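Local coordinates for protein putative glycoside hydrolase (Bacteroides thetaiotaomicron VPI-5482, PDB 3HBZ) that binds calcium and may act in carbohydrate metabolism, possibly as a glycoside hydrolase, at residues A243-T248 against N265-A270. Sequence-based numbering, arbitrary orientation.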
loop_
_atom_site.group_PDB
_atom_site.type_symbol
_atom_site.label_atom_id
_atom_site.label_comp_id
_atom_site.label_asym_id
_atom_site.label_seq_id
_atom_site.Cartn_x
_atom_site.Cartn_y
_atom_site.Cartn_z
ATOM N N ALA A 243 -8.844 -3.436 9.614
ATOM C CA ALA A 243 -7.800 -2.519 10.053
ATOM C C ALA A 243 -7.114 -3.136 11.256
ATOM O O ALA A 243 -7.734 -3.908 12.012
ATOM C CB ALA A 243 -8.363 -1.116 10.398
ATOM N N ILE A 244 -5.816 -2.864 11.385
ATOM C CA ILE A 244 -5.004 -3.384 12.494
ATOM C C ILE A 244 -4.153 -2.237 13.054
ATOM O O ILE A 244 -3.845 -1.274 12.360
ATOM C CB ILE A 244 -4.132 -4.560 12.067
ATOM C CG1 ILE A 244 -3.213 -4.164 10.886
ATOM C CG2 ILE A 244 -4.983 -5.745 11.661
ATOM C CD1 ILE A 244 -2.289 -5.307 10.375
HETATM N N MSE A 245 -3.861 -2.327 14.336
HETATM C CA MSE A 245 -2.910 -1.473 15.029
HETATM C C MSE A 245 -1.930 -2.425 15.708
HETATM O O MSE A 245 -2.343 -3.395 16.388
HETATM C CB MSE A 245 -3.596 -0.657 16.078
HETATM C CG MSE A 245 -2.715 0.444 16.623
HETATM SE SE MSE A 245 -3.598 1.325 18.031
HETATM C CE MSE A 245 -2.367 2.851 18.212
ATOM N N TYR A 246 -0.646 -2.177 15.493
ATOM C CA TYR A 246 0.405 -2.948 16.137
ATOM C C TYR A 246 1.592 -2.089 16.540
ATOM O O TYR A 246 1.863 -1.042 15.959
ATOM C CB TYR A 246 0.888 -4.079 15.196
ATOM C CG TYR A 246 1.456 -3.582 13.888
ATOM C CD1 TYR A 246 0.636 -3.274 12.807
ATOM C CD2 TYR A 246 2.834 -3.382 13.730
ATOM C CE1 TYR A 246 1.175 -2.833 11.576
ATOM C CE2 TYR A 246 3.375 -2.908 12.503
ATOM C CZ TYR A 246 2.563 -2.650 11.446
ATOM O OH TYR A 246 3.142 -2.136 10.285
ATOM N N GLU A 247 2.313 -2.572 17.535
ATOM C CA GLU A 247 3.517 -1.955 17.995
ATOM C C GLU A 247 4.728 -2.388 17.127
ATOM O O GLU A 247 4.935 -3.576 16.887
ATOM C CB GLU A 247 3.769 -2.382 19.440
ATOM C CG GLU A 247 5.006 -1.698 20.015
ATOM C CD GLU A 247 5.204 -1.970 21.509
ATOM O OE1 GLU A 247 4.301 -2.560 22.131
ATOM O OE2 GLU A 247 6.262 -1.552 22.041
ATOM N N THR A 248 5.514 -1.413 16.671
ATOM C CA THR A 248 6.699 -1.688 15.881
ATOM C C THR A 248 7.898 -1.900 16.800
ATOM O O THR A 248 7.857 -1.574 17.966
ATOM C CB THR A 248 6.996 -0.553 14.892
ATOM O OG1 THR A 248 7.104 0.670 15.600
ATOM C CG2 THR A 248 5.884 -0.420 13.854
ATOM N N ASN A 265 2.657 -8.703 18.139
ATOM C CA ASN A 265 2.741 -7.242 18.246
ATOM C C ASN A 265 1.405 -6.536 18.074
ATOM O O ASN A 265 1.319 -5.311 18.332
ATOM C CB ASN A 265 3.774 -6.677 17.242
ATOM C CG ASN A 265 5.197 -7.002 17.667
ATOM O OD1 ASN A 265 5.464 -8.142 18.000
ATOM N ND2 ASN A 265 6.084 -5.999 17.724
ATOM N N LEU A 266 0.382 -7.262 17.609
ATOM C CA LEU A 266 -0.966 -6.642 17.394
ATOM C C LEU A 266 -1.517 -6.155 18.715
ATOM O O LEU A 266 -1.356 -6.840 19.733
ATOM C CB LEU A 266 -1.937 -7.662 16.793
ATOM C CG LEU A 266 -1.744 -7.869 15.295
ATOM C CD1 LEU A 266 -2.389 -9.164 14.846
ATOM C CD2 LEU A 266 -2.330 -6.687 14.471
ATOM N N VAL A 267 -2.119 -4.962 18.705
ATOM C CA VAL A 267 -2.842 -4.484 19.867
ATOM C C VAL A 267 -4.354 -4.352 19.627
ATOM O O VAL A 267 -5.125 -4.476 20.576
ATOM C CB VAL A 267 -2.227 -3.162 20.442
ATOM C CG1 VAL A 267 -0.787 -3.429 20.894
ATOM C CG2 VAL A 267 -2.294 -2.025 19.421
ATOM N N SER A 268 -4.768 -4.192 18.373
ATOM C CA SER A 268 -6.158 -3.916 18.058
ATOM C C SER A 268 -6.489 -4.347 16.630
ATOM O O SER A 268 -5.631 -4.297 15.728
ATOM C CB SER A 268 -6.443 -2.426 18.264
ATOM O OG SER A 268 -7.805 -2.152 18.073
ATOM N N ILE A 269 -7.711 -4.843 16.448
ATOM C CA ILE A 269 -8.218 -5.240 15.145
ATOM C C ILE A 269 -9.670 -4.821 14.942
ATOM O O ILE A 269 -10.491 -5.036 15.824
ATOM C CB ILE A 269 -8.176 -6.735 14.977
ATOM C CG1 ILE A 269 -6.750 -7.233 15.219
ATOM C CG2 ILE A 269 -8.633 -7.090 13.548
ATOM C CD1 ILE A 269 -6.585 -8.802 15.124
ATOM N N ALA A 270 -9.975 -4.209 13.796
ATOM C CA ALA A 270 -11.361 -3.967 13.345
ATOM C C ALA A 270 -11.574 -4.813 12.070
ATOM O O ALA A 270 -10.655 -4.953 11.246
ATOM C CB ALA A 270 -11.563 -2.496 13.045
HETATM O O HOH W 1 2.481 -5.416 21.614
#
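A classic beta bulge interrupts the antiparallel pairing of strands 243-247 and 266-270, with Val267 and Ser268 together facing Met245, a selenomethionine. Met245 O takes both bulge amides, Val267 N at 2.8 Å and Ser268 N at 3.2 Å, the second bond less straight (151° against 168° at the hydrogen). Regular pairing continues on one side through Met245 N to Ser268 O and the reciprocal bonds of Ala243 and Ala270. Past the bulge Glu247 N donates to Asn265 O (3.0 Å), and Asn265 returns the bond with its side chain: ND2 reaches Glu247 O at 2.8 Å, the acceptor lying in its amide plane. With an alanine at this position, Glu247 O would probably lose its side-chain donor, leaving the Glu247 N to Asn265 O backbone bond to hold this end of the pair. On the face carrying Ile244 and Tyr246, Leu266 slants across Ile244, its CD2 3.7 Å from Ile244 CB. Met245 points to the other face; in the Val267 conformer modelled here, chi1 of -62° puts CG1 anti to the carbonyl carbon and leaves CG2 between N and C, 3.8 Å from Met245 CG. The extended Met245 chain runs on past this methyl to touch Tyr306. Tyr246 OH hydrogen-bonds Phe202 O and Asn307 ND2, and Glu247 OE2 forms a salt bridge with Lys300. Strand 306-313 pairs with the first strand and 281-290 with the second, so the classic bulge lies within antiparallel sheet of the putative carbohydrate metabolism domain.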